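Local coordinates for SusD homolog (Bacteroides thetaiotaomicron VPI-5482, PDB 3IHV), which probably binds glycans at the outer membrane as a SusD-family protein, at residues Ile65-Ser69 with Ser503-Thr508; Ser69-Thr73 with Gln531-Trp535; Tyr128-Arg133 with Val162-Ile166. All coordinates share one frame; numbering follows the deposited sequence.

How the interactions relate
Interactions 1 and 2 both start from the loop between strand 52-54 and helix 75-101, share S69, and bind it to the last part of the chain, more than 430 residues on. They also touch each other, F70 packing on the backbone of I65, and their centres lie about 13 Å apart. Interaction 1 is mostly buried and relies on an amide-to-hydroxyl bond. Interaction 2, at the surface by the C-terminus, has no hydrogen bond across it and depends on an aromatic pair. Interaction 3 joins two other elements, helices 107-135 and 159-176, in a buried, largely apolar interface. Its centre is about 26 Å from that of interaction 1 and 20 Å from that of interaction 2.

Interaction 1 of 3, residues Ile65-Ser69 with Ser503-Thr508; sequences IPTNS and SVATYT
N68 and T508 meet through matching first torsions: CG of N68 (chi1 -66°) and OG1 of T508 (chi1 -60°) each stand anti to their own carbonyl carbon, and this sets amide against hydroxyl. The resulting bond from N68 ND2 to T508 OG1 is 2.9 Å long, almost straight at 177°, and lies in the plane of the amide. T508 OG1 in turn donates to V504 O, one turn back, at 2.8 Å, approaching from above that carbonyl's plane. V504 O also receives T508 N, so a single oxygen is gripped by two donors and the hydroxyl relays between the N68 amide and the backbone carbonyl of V504. The other polar groups of this amide are engaged too, OD1 by R470 and ND2 also by Y479 OH, which should hold it against rotation.

Van der Waals contacts flank this hydrogen bond. V504 runs alongside N68, its CG2 lying 3.5 Å from N68 ND2 and 3.6 Å from P66 O. Y507 is held at two levels: its CB sits 3.3 Å from N68 O, while its ring is sandwiched, with S69 CB over one face in a CH-pi contact (3.7 Å to the centroid) and T506 CG2 over the other. S503 OG lies in the plane of that ring, at its edge, and is 3.6 Å from T67 CG2. The type I turn from I65 to N68 thus illustrates how a loop can dock on a short, weakly bonded helical turn through one amide and a few methyl and methylene groups.

Behind this pair, A505 and T508 rest on helix 479-493, while P66 and T67 lean on V54 of strand 52-54.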
ATOM      1  N   ILE A  65       8.892  14.265   6.151  1.00  6.09           N
ATOM      2  CA  ILE A  65       8.504  12.915   6.541  1.00  7.49           C
ATOM      3  C   ILE A  65       9.306  11.845   5.808  1.00  7.08           C
ATOM      4  O   ILE A  65       9.870  10.963   6.454  1.00  7.43           O
ATOM      5  CB  ILE A  65       6.970  12.692   6.464  1.00  7.33           C
ATOM      6  CG1 ILE A  65       6.266  13.530   7.569  1.00 10.16           C
ATOM      7  CG2 ILE A  65       6.620  11.228   6.652  1.00  8.02           C
ATOM      8  CD1 ILE A  65       4.749  13.696   7.384  1.00  8.55           C
ATOM      9  N   PRO A  66       9.389  11.931   4.461  1.00  6.97           N
ATOM     10  CA  PRO A  66      10.160  10.917   3.735  1.00  6.43           C
ATOM     11  C   PRO A  66      11.640  10.841   4.069  1.00  7.04           C
ATOM     12  O   PRO A  66      12.264   9.827   3.780  1.00  7.44           O
ATOM     13  CB  PRO A  66       9.987  11.339   2.280  1.00  8.10           C
ATOM     14  CG  PRO A  66       8.680  12.042   2.252  1.00  7.31           C
ATOM     15  CD  PRO A  66       8.689  12.839   3.522  1.00  8.42           C
ATOM     16  N   THR A  67      12.210  11.892   4.664  1.00  6.72           N
ATOM     17  CA  THR A  67      13.612  11.875   5.071  1.00  6.64           C
ATOM     18  C   THR A  67      13.792  11.504   6.535  1.00  6.80           C
ATOM     19  O   THR A  67      14.918  11.533   7.044  1.00  6.79           O
ATOM     20  CB  THR A  67      14.264  13.247   4.842  1.00  6.38           C
ATOM     21  OG1 THR A  67      13.524  14.258   5.576  1.00  6.87           O
ATOM     22  CG2 THR A  67      14.340  13.563   3.277  1.00  6.04           C
ATOM     23  N   ASN A  68      12.704  11.186   7.249  1.00  6.67           N
ATOM     24  CA  ASN A  68      12.792  10.818   8.650  1.00  6.33           C
ATOM     25  C   ASN A  68      13.401  11.883   9.542  1.00  6.96           C
ATOM     26  O   ASN A  68      14.155  11.580  10.446  1.00  6.03           O
ATOM     27  CB  ASN A  68      13.517   9.482   8.805  1.00  7.29           C
ATOM     28  CG  ASN A  68      12.740   8.337   8.209  1.00  7.29           C
ATOM     29  OD1 ASN A  68      11.500   8.378   8.189  1.00  8.28           O
ATOM     30  ND2 ASN A  68      13.442   7.328   7.684  1.00  6.39           N
ATOM     31  N   SER A  69      13.004  13.121   9.313  1.00  6.55           N
ATOM     32  CA  SER A  69      13.561  14.258  10.040  1.00  5.99           C
ATOM     33  C   SER A  69      12.482  15.081  10.729  1.00  6.16           C
ATOM     34  O   SER A  69      12.709  16.247  11.089  1.00  6.70           O
ATOM     35  CB  SER A  69      14.402  15.113   9.086  1.00  6.22           C
ATOM     36  OG  SER A  69      13.649  15.632   8.004  1.00  7.61           O
ATOM     37  N   SER A 503      18.916  11.944   1.180  1.00  7.24           N
ATOM     38  CA  SER A 503      18.771  12.684   2.435  1.00  8.33           C
ATOM     39  C   SER A 503      18.246  11.842   3.583  1.00  7.88           C
ATOM     40  O   SER A 503      18.631  12.028   4.732  1.00  7.45           O
ATOM     41  CB  SER A 503      17.885  13.910   2.190  1.00  9.50           C
ATOM     42  OG  SER A 503      17.756  14.656   3.388  1.00 14.00           O
ATOM     43  N   VAL A 504      17.404  10.865   3.278  1.00  7.22           N
ATOM     44  CA  VAL A 504      16.870   9.960   4.298  1.00  6.68           C
ATOM     45  C   VAL A 504      17.983   9.346   5.152  1.00  6.06           C
ATOM     46  O   VAL A 504      17.796   9.185   6.353  1.00  7.12           O
ATOM     47  CB  VAL A 504      15.914   8.881   3.694  1.00  6.48           C
ATOM     48  CG1 VAL A 504      16.661   7.943   2.702  1.00  6.83           C
ATOM     49  CG2 VAL A 504      15.228   8.074   4.794  1.00  7.53           C
ATOM     50  N   ALA A 505      19.148   9.029   4.572  1.00  6.35           N
ATOM     51  CA  ALA A 505      20.256   8.465   5.394  1.00  5.61           C
ATOM     52  C   ALA A 505      20.820   9.423   6.446  1.00  6.67           C
ATOM     53  O   ALA A 505      21.379   8.988   7.441  1.00  5.22           O
ATOM     54  CB  ALA A 505      21.425   7.965   4.520  1.00  6.85           C
ATOM     55  N   THR A 506      20.745  10.725   6.224  1.00  6.06           N
ATOM     56  CA  THR A 506      21.253  11.682   7.192  1.00  7.54           C
ATOM     57  C   THR A 506      20.534  11.585   8.542  1.00  8.15           C
ATOM     58  O   THR A 506      21.164  11.692   9.591  1.00  8.70           O
ATOM     59  CB  THR A 506      21.082  13.110   6.614  1.00  7.30           C
ATOM     60  OG1 THR A 506      21.810  13.172   5.398  1.00  9.00           O
ATOM     61  CG2 THR A 506      21.551  14.231   7.566  1.00  7.97           C
ATOM     62  N   TYR A 507      19.238  11.309   8.514  1.00  6.79           N
ATOM     63  CA  TYR A 507      18.400  11.411   9.721  1.00  7.55           C
ATOM     64  C   TYR A 507      17.841  10.114  10.285  1.00  7.53           C
ATOM     65  O   TYR A 507      17.436  10.077  11.450  1.00  8.41           O
ATOM     66  CB  TYR A 507      17.216  12.309   9.362  1.00  8.64           C
ATOM     67  CG  TYR A 507      17.623  13.658   8.812  1.00  9.85           C
ATOM     68  CD1 TYR A 507      18.073  14.660   9.666  1.00 11.54           C
ATOM     69  CD2 TYR A 507      17.556  13.932   7.453  1.00 10.51           C
ATOM     70  CE1 TYR A 507      18.440  15.862   9.190  1.00 11.06           C
ATOM     71  CE2 TYR A 507      17.895  15.180   6.962  1.00 10.41           C
ATOM     72  CZ  TYR A 507      18.328  16.136   7.844  1.00 13.46           C
ATOM     73  OH  TYR A 507      18.719  17.379   7.425  1.00 15.11           O
ATOM     74  N   THR A 508      17.772   9.055   9.461  1.00  7.35           N
ATOM     75  CA  THR A 508      17.191   7.769   9.887  1.00  7.94           C
ATOM     76  C   THR A 508      17.993   7.200  11.035  1.00  7.87           C
ATOM     77  O   THR A 508      19.227   7.077  10.955  1.00 10.44           O
ATOM     78  CB  THR A 508      17.123   6.757   8.739  1.00  6.90           C
ATOM     79  OG1 THR A 508      16.297   7.314   7.702  1.00  6.92           O
ATOM     80  CG2 THR A 508      16.524   5.433   9.189  1.00  7.06           C
TER

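Interaction 2 of 3, residues Ser69-Thr73 with Gln531-Trp535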
ATOM      1  N   SER A  69      13.004  13.121   9.313  1.00  6.55           N
ATOM      2  CA  SER A  69      13.561  14.258  10.040  1.00  5.99           C
ATOM      3  C   SER A  69      12.482  15.081  10.729  1.00  6.16           C
ATOM      4  O   SER A  69      12.709  16.247  11.089  1.00  6.70           O
ATOM      5  CB  SER A  69      14.402  15.113   9.086  1.00  6.22           C
ATOM      6  OG  SER A  69      13.649  15.632   8.004  1.00  7.61           O
ATOM      7  N   PHE A  70      11.342  14.438  10.960  1.00  6.77           N
ATOM      8  CA  PHE A  70      10.146  15.061  11.529  1.00  7.15           C
ATOM      9  C   PHE A  70       9.983  14.854  13.040  1.00  8.01           C
ATOM     10  O   PHE A  70      10.508  13.872  13.597  1.00  7.62           O
ATOM     11  CB  PHE A  70       8.875  14.592  10.798  1.00  7.68           C
ATOM     12  CG  PHE A  70       8.602  13.109  10.893  1.00  8.26           C
ATOM     13  CD1 PHE A  70       9.230  12.205  10.035  1.00  9.53           C
ATOM     14  CD2 PHE A  70       7.652  12.623  11.816  1.00  6.51           C
ATOM     15  CE1 PHE A  70       8.964  10.858  10.095  1.00  8.60           C
ATOM     16  CE2 PHE A  70       7.354  11.255  11.861  1.00  7.59           C
ATOM     17  CZ  PHE A  70       8.028  10.370  11.016  1.00  7.70           C
ATOM     18  N   PRO A  71       9.299  15.801  13.700  1.00  7.36           N
ATOM     19  CA  PRO A  71       9.066  15.758  15.150  1.00  7.83           C
ATOM     20  C   PRO A  71       7.754  15.050  15.508  1.00  7.03           C
ATOM     21  O   PRO A  71       6.954  14.748  14.637  1.00  6.74           O
ATOM     22  CB  PRO A  71       8.991  17.230  15.506  1.00  7.46           C
ATOM     23  CG  PRO A  71       8.315  17.823  14.345  1.00  7.48           C
ATOM     24  CD  PRO A  71       8.902  17.112  13.151  1.00  7.51           C
ATOM     25  N   THR A  72       7.547  14.808  16.799  1.00  7.08           N
ATOM     26  CA  THR A  72       6.343  14.148  17.288  1.00  6.62           C
ATOM     27  C   THR A  72       5.054  14.941  17.010  1.00  6.56           C
ATOM     28  O   THR A  72       3.981  14.388  17.063  1.00  6.09           O
ATOM     29  CB  THR A  72       6.390  13.933  18.773  1.00  6.96           C
ATOM     30  OG1 THR A  72       6.512  15.223  19.417  1.00  5.33           O
ATOM     31  CG2 THR A  72       7.553  12.977  19.190  1.00  7.76           C
ATOM     32  N   THR A  73       5.196  16.234  16.732  1.00  6.38           N
ATOM     33  CA  THR A  73       4.125  17.157  16.446  1.00  6.70           C
ATOM     34  C   THR A  73       3.738  17.244  14.963  1.00  7.51           C
ATOM     35  O   THR A  73       2.867  18.027  14.611  1.00  6.39           O
ATOM     36  CB  THR A  73       4.574  18.556  16.892  1.00  7.70           C
ATOM     37  OG1 THR A  73       5.850  18.851  16.278  1.00  5.66           O
ATOM     38  CG2 THR A  73       4.715  18.615  18.444  1.00  4.85           C
ATOM     39  N   GLN A 531       5.308   7.324  24.881  1.00  7.77           N
ATOM     40  CA  GLN A 531       5.797   7.595  23.554  1.00  7.80           C
ATOM     41  C   GLN A 531       6.680   6.412  23.095  1.00  7.72           C
ATOM     42  O   GLN A 531       7.256   5.712  23.910  1.00  7.68           O
ATOM     43  CB  GLN A 531       6.580   8.919  23.534  1.00  7.78           C
ATOM     44  CG  GLN A 531       7.122   9.317  22.159  1.00  6.76           C
ATOM     45  CD  GLN A 531       6.054   9.371  21.096  1.00  7.80           C
ATOM     46  OE1 GLN A 531       5.820   8.370  20.398  1.00  7.02           O
ATOM     47  NE2 GLN A 531       5.354  10.489  21.005  1.00  6.00           N
ATOM     48  N   ASN A 532       6.743   6.208  21.794  1.00  6.79           N
ATOM     49  CA  ASN A 532       7.530   5.131  21.206  1.00  7.55           C
ATOM     50  C   ASN A 532       9.034   5.312  21.414  1.00  8.31           C
ATOM     51  O   ASN A 532       9.502   6.417  21.619  1.00  8.20           O
ATOM     52  CB  ASN A 532       7.172   4.989  19.719  1.00  7.66           C
ATOM     53  CG  ASN A 532       5.818   4.366  19.517  1.00  6.32           C
ATOM     54  OD1 ASN A 532       5.379   3.552  20.342  1.00  7.49           O
ATOM     55  ND2 ASN A 532       5.141   4.743  18.443  1.00  8.03           N
ATOM     56  N   PRO A 533       9.793   4.217  21.331  1.00  9.34           N
ATOM     57  CA  PRO A 533      11.248   4.286  21.572  1.00  9.86           C
ATOM     58  C   PRO A 533      11.948   5.350  20.743  1.00  8.47           C
ATOM     59  O   PRO A 533      11.679   5.497  19.544  1.00  6.62           O
ATOM     60  CB  PRO A 533      11.726   2.862  21.213  1.00 11.24           C
ATOM     61  CG  PRO A 533      10.518   1.999  21.528  1.00 10.83           C
ATOM     62  CD  PRO A 533       9.347   2.840  21.053  1.00 10.29           C
ATOM     63  N   LYS A 534      12.757   6.139  21.443  1.00  7.68           N
ATOM     64  CA  LYS A 534      13.580   7.219  20.859  0.50  8.34           C
ATOM     65  C   LYS A 534      12.823   8.409  20.282  1.00  8.38           C
ATOM     66  O   LYS A 534      13.437   9.323  19.705  1.00  8.92           O
ATOM     67  CB  LYS A 534      14.619   6.675  19.855  0.50  8.52           C
ATOM     68  CG  LYS A 534      15.762   5.940  20.544  0.50 10.06           C
ATOM     69  CD  LYS A 534      16.775   5.426  19.540  0.50 11.86           C
ATOM     70  CE  LYS A 534      17.976   4.786  20.208  0.50 13.39           C
ATOM     71  NZ  LYS A 534      17.642   3.543  20.947  0.50 15.75           N
ATOM     72  N   TRP A 535      11.511   8.433  20.464  1.00  7.21           N
ATOM     73  CA  TRP A 535      10.701   9.579  19.993  1.00  8.62           C
ATOM     74  C   TRP A 535      10.432  10.517  21.165  1.00  9.70           C
ATOM     75  O   TRP A 535      10.545  10.105  22.319  1.00 10.35           O
ATOM     76  CB  TRP A 535       9.364   9.147  19.378  1.00  8.40           C
ATOM     77  CG  TRP A 535       9.486   8.603  17.981  1.00  6.18           C
ATOM     78  CD1 TRP A 535       9.537   7.307  17.609  1.00  7.91           C
ATOM     79  CD2 TRP A 535       9.567   9.379  16.776  1.00  8.45           C
ATOM     80  NE1 TRP A 535       9.654   7.211  16.226  1.00  6.94           N
ATOM     81  CE2 TRP A 535       9.673   8.474  15.696  1.00  7.03           C
ATOM     82  CE3 TRP A 535       9.581  10.759  16.510  1.00  8.20           C
ATOM     83  CZ2 TRP A 535       9.798   8.902  14.368  1.00  6.84           C
ATOM     84  CZ3 TRP A 535       9.687  11.175  15.175  1.00  7.02           C
ATOM     85  CH2 TRP A 535       9.784  10.259  14.140  1.00  6.72           C
ATOM     86  OXT TRP A 535      10.081  11.677  20.939  1.00  9.80           O
TER
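The F70 ring carries CH2 of W535 over one face, displaced toward the rim, with F70 CE2 to W535 CH2 at 3.5 Å. With their planes at 39°, phenyl and indole form neither a stack nor an edge-to-face pair. At the edge of the indole, close to its plane, F70 O approaches CZ3 of W535 to 3.2 Å. W535 also takes part in a cation-pi contact with K512, and its NE1 bonds to L515 O and K512 O, which should fix how the indole is turned.

Beside the rings lies T72. With CG2 anti to its carbonyl carbon (OG1 chi1 60°), this methyl reaches OXT of the terminal carboxylate of W535 at 3.3 Å and NE2 of Q531 at 3.8 Å, while OG1 bonds to Q520. A type II turn from N532 to W535, closed by W535 N to N532 O at 3.1 Å, carries the indole back toward the loop.

P517 touches the side chains of both F70 and W535. T72 is also joined by backbone bonds to Q520, at the start of helix 520-525, and Q531 packs on M523 of that helix, just upstream of the chain's end.

Interaction 3 of 3, residues Tyr128-Arg133 with Val162-Ile166; sequences YFELVR and VYEYI
This is an antiparallel helix pair from the helical part of a SusD-family fold, whose sequence falls in the TPR clan: Y128-R133 of helix 107-135 lies against V162-I166 of helix 159-176. The axes run at 162° and approach to 9.8 Å, a spacing filled almost wholly by apolar and aromatic side chains.

At one end V132 faces V162 and Y163. Its CB lies 3.8 Å from V162 CG1, and with CG1 set between backbone N and carbonyl carbon (chi1 77°) that methyl sits over the face of the Y163 ring, 3.7 Å from CZ, as a CH-pi contact. The same tyrosine turns its OH to the edge of the F129 ring, in its plane, 3.6 Å from CE1. With an alanine in place of Y163, V132 CG1 would probably lose the ring it rests on, F129 the neighbour at its edge, and W209 of helix 195-210 its stacking partner. On its face, F129 carries CD of R133, whose guanidinium grips one oxygen of E130 through NE and NH2.

Toward the other end I166 fills the groove beside Y128 and F129, with CG1 3.5 Å from Y128 CB and CD1 lying over the F129 backbone. Y165 points an edge at the face of Y128, offset, with planes at 72° and the two CE2 atoms 3.7 Å apart.

M141 N also bonds to the Y128 hydroxyl. Both tyrosine hydroxyls donate to one water, which lies 3.0 Å from Y128 OH and 2.8 Å from Y165 OH.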
ATOM      1  N   TYR A 128      -6.925  -1.270  12.040  1.00  6.00           N
ATOM      2  CA  TYR A 128      -6.062  -1.660  13.166  1.00  6.67           C
ATOM      3  C   TYR A 128      -4.720  -2.181  12.721  1.00  7.02           C
ATOM      4  O   TYR A 128      -3.728  -1.999  13.434  1.00  6.19           O
ATOM      5  CB  TYR A 128      -6.703  -2.646  14.129  1.00  7.22           C
ATOM      6  CG  TYR A 128      -7.595  -1.988  15.143  1.00  6.50           C
ATOM      7  CD1 TYR A 128      -7.073  -1.260  16.181  1.00  7.81           C
ATOM      8  CD2 TYR A 128      -8.974  -2.094  15.046  1.00  8.25           C
ATOM      9  CE1 TYR A 128      -7.887  -0.643  17.108  1.00  6.66           C
ATOM     10  CE2 TYR A 128      -9.789  -1.486  15.969  1.00  8.47           C
ATOM     11  CZ  TYR A 128      -9.247  -0.780  16.989  1.00  9.27           C
ATOM     12  OH  TYR A 128     -10.088  -0.183  17.891  1.00 11.77           O
ATOM     13  N   PHE A 129      -4.665  -2.841  11.556  1.00  6.72           N
ATOM     14  CA  PHE A 129      -3.389  -3.326  11.051  1.00  6.96           C
ATOM     15  C   PHE A 129      -2.475  -2.152  10.772  1.00  6.99           C
ATOM     16  O   PHE A 129      -1.306  -2.191  11.125  1.00  7.76           O
ATOM     17  CB  PHE A 129      -3.602  -4.163   9.774  1.00  6.45           C
ATOM     18  CG  PHE A 129      -2.319  -4.737   9.184  1.00  8.17           C
ATOM     19  CD1 PHE A 129      -1.367  -5.334   9.989  1.00  6.42           C
ATOM     20  CD2 PHE A 129      -2.112  -4.749   7.839  1.00  8.58           C
ATOM     21  CE1 PHE A 129      -0.216  -5.870   9.479  1.00  7.17           C
ATOM     22  CE2 PHE A 129      -0.936  -5.314   7.313  1.00 10.35           C
ATOM     23  CZ  PHE A 129      -0.014  -5.891   8.149  1.00  9.25           C
ATOM     24  N   GLU A 130      -2.987  -1.139  10.063  1.00  7.13           N
ATOM     25  CA  GLU A 130      -2.200   0.061   9.803  1.00  7.02           C
ATOM     26  C   GLU A 130      -1.738   0.697  11.108  1.00  6.57           C
ATOM     27  O   GLU A 130      -0.572   1.091  11.225  1.00  6.99           O
ATOM     28  CB  GLU A 130      -2.940   1.109   8.958  1.00  8.50           C
ATOM     29  CG  GLU A 130      -3.222   0.685   7.528  1.00  9.08           C
ATOM     30  CD  GLU A 130      -2.013   0.781   6.581  1.00 11.12           C
ATOM     31  OE1 GLU A 130      -0.861   0.665   7.044  1.00 10.23           O
ATOM     32  OE2 GLU A 130      -2.222   0.949   5.349  1.00 10.46           O
ATOM     33  N   LEU A 131      -2.640   0.812  12.071  1.00  5.99           N
ATOM     34  CA  LEU A 131      -2.279   1.423  13.358  1.00  5.28           C
ATOM     35  C   LEU A 131      -1.182   0.635  14.038  1.00  6.43           C
ATOM     36  O   LEU A 131      -0.161   1.191  14.463  1.00  6.95           O
ATOM     37  CB  LEU A 131      -3.470   1.520  14.327  1.00  5.20           C
ATOM     38  CG  LEU A 131      -4.479   2.641  14.120  1.00  7.91           C
ATOM     39  CD1 LEU A 131      -5.720   2.445  15.011  1.00  5.97           C
ATOM     40  CD2 LEU A 131      -3.781   4.008  14.400  1.00  3.98           C
ATOM     41  N   VAL A 132      -1.372  -0.659  14.158  1.00  7.44           N
ATOM     42  CA  VAL A 132      -0.398  -1.421  14.895  1.00  5.53           C
ATOM     43  C   VAL A 132       0.978  -1.499  14.200  1.00  7.50           C
ATOM     44  O   VAL A 132       2.014  -1.417  14.873  1.00  7.12           O
ATOM     45  CB  VAL A 132      -0.909  -2.844  15.272  1.00  7.52           C
ATOM     46  CG1 VAL A 132      -0.874  -3.831  14.050  1.00  5.02           C
ATOM     47  CG2 VAL A 132      -0.110  -3.401  16.437  1.00  6.88           C
ATOM     48  N   ARG A 133       1.007  -1.637  12.874  1.00  7.25           N
ATOM     49  CA  ARG A 133       2.290  -1.779  12.223  1.00  7.41           C
ATOM     50  C   ARG A 133       3.013  -0.432  12.147  1.00  8.00           C
ATOM     51  O   ARG A 133       4.252  -0.400  12.181  1.00  8.27           O
ATOM     52  CB  ARG A 133       2.193  -2.445  10.829  1.00  7.90           C
ATOM     53  CG  ARG A 133       1.615  -1.576   9.721  1.00  6.57           C
ATOM     54  CD  ARG A 133       1.362  -2.443   8.513  1.00  6.41           C
ATOM     55  NE  ARG A 133       0.868  -1.690   7.384  1.00  9.61           N
ATOM     56  CZ  ARG A 133       1.058  -2.029   6.122  1.00  8.01           C
ATOM     57  NH1 ARG A 133       1.805  -3.061   5.807  1.00  7.89           N
ATOM     58  NH2 ARG A 133       0.547  -1.291   5.169  1.00 10.81           N
ATOM     59  N   VAL A 162      -3.625  -6.366  19.936  1.00  6.65           N
ATOM     60  CA  VAL A 162      -4.211  -5.705  18.773  1.00  6.97           C
ATOM     61  C   VAL A 162      -4.219  -6.706  17.599  1.00  7.03           C
ATOM     62  O   VAL A 162      -5.216  -6.787  16.850  1.00  6.91           O
ATOM     63  CB  VAL A 162      -3.470  -4.422  18.437  1.00  6.29           C
ATOM     64  CG1 VAL A 162      -4.077  -3.750  17.213  1.00  6.23           C
ATOM     65  CG2 VAL A 162      -3.496  -3.466  19.668  1.00  6.04           C
ATOM     66  N   TYR A 163      -3.139  -7.487  17.438  1.00  8.04           N
ATOM     67  CA  TYR A 163      -3.099  -8.501  16.390  1.00  6.65           C
ATOM     68  C   TYR A 163      -4.207  -9.534  16.574  1.00  7.43           C
ATOM     69  O   TYR A 163      -4.846  -9.959  15.615  1.00  7.07           O
ATOM     70  CB  TYR A 163      -1.714  -9.174  16.227  1.00  7.43           C
ATOM     71  CG  TYR A 163      -0.788  -8.422  15.274  1.00  7.29           C
ATOM     72  CD1 TYR A 163      -1.043  -8.428  13.899  1.00  8.29           C
ATOM     73  CD2 TYR A 163       0.313  -7.684  15.722  1.00  6.31           C
ATOM     74  CE1 TYR A 163      -0.254  -7.751  13.026  1.00  6.97           C
ATOM     75  CE2 TYR A 163       1.138  -7.042  14.844  1.00  7.73           C
ATOM     76  CZ  TYR A 163       0.859  -7.063  13.483  1.00  8.53           C
ATOM     77  OH  TYR A 163       1.600  -6.381  12.556  1.00  7.34           O
ATOM     78  N   GLU A 164      -4.423  -9.981  17.792  1.00  7.85           N
ATOM     79  CA  GLU A 164      -5.498 -10.922  18.037  1.00  9.35           C
ATOM     80  C   GLU A 164      -6.873 -10.345  17.660  1.00  9.22           C
ATOM     81  O   GLU A 164      -7.729 -11.054  17.124  1.00  8.54           O
ATOM     82  CB  GLU A 164      -5.399 -11.340  19.500  1.00  9.46           C
ATOM     83  CG  GLU A 164      -6.451 -12.260  19.961  1.00 16.16           C
ATOM     84  CD  GLU A 164      -6.179 -12.732  21.376  1.00 21.98           C
ATOM     85  OE1 GLU A 164      -7.145 -13.149  22.059  1.00 25.67           O
ATOM     86  OE2 GLU A 164      -4.997 -12.639  21.797  1.00 25.02           O
ATOM     87  N   TYR A 165      -7.073  -9.062  17.926  1.00  8.21           N
ATOM     88  CA  TYR A 165      -8.319  -8.383  17.580  1.00  7.95           C
ATOM     89  C   TYR A 165      -8.476  -8.311  16.052  1.00  7.28           C
ATOM     90  O   TYR A 165      -9.531  -8.646  15.519  1.00  7.93           O
ATOM     91  CB  TYR A 165      -8.305  -7.004  18.204  1.00  7.93           C
ATOM     92  CG  TYR A 165      -9.620  -6.299  18.161  1.00  7.91           C
ATOM     93  CD1 TYR A 165     -10.573  -6.502  19.148  1.00 11.46           C
ATOM     94  CD2 TYR A 165      -9.914  -5.436  17.149  1.00 11.06           C
ATOM     95  CE1 TYR A 165     -11.802  -5.851  19.092  1.00  9.15           C
ATOM     96  CE2 TYR A 165     -11.114  -4.774  17.099  1.00 11.44           C
ATOM     97  CZ  TYR A 165     -12.041  -4.968  18.067  1.00 11.18           C
ATOM     98  OH  TYR A 165     -13.225  -4.279  17.987  1.00 10.21           O
ATOM     99  N   ILE A 166      -7.405  -7.936  15.344  1.00  6.82           N
ATOM    100  CA  ILE A 166      -7.429  -7.912  13.870  1.00  6.74           C
ATOM    101  C   ILE A 166      -7.753  -9.328  13.320  1.00  7.45           C
ATOM    102  O   ILE A 166      -8.572  -9.494  12.440  1.00  7.80           O
ATOM    103  CB  ILE A 166      -6.062  -7.480  13.321  1.00  6.02           C
ATOM    104  CG1 ILE A 166      -5.786  -6.034  13.731  1.00  6.68           C
ATOM    105  CG2 ILE A 166      -5.977  -7.686  11.779  1.00  5.44           C
ATOM    106  CD1 ILE A 166      -4.327  -5.650  13.613  1.00  7.32           C
TER
HETATM  107  O   HOH W   1     -12.751  -1.568  17.612  1.00 13.11           O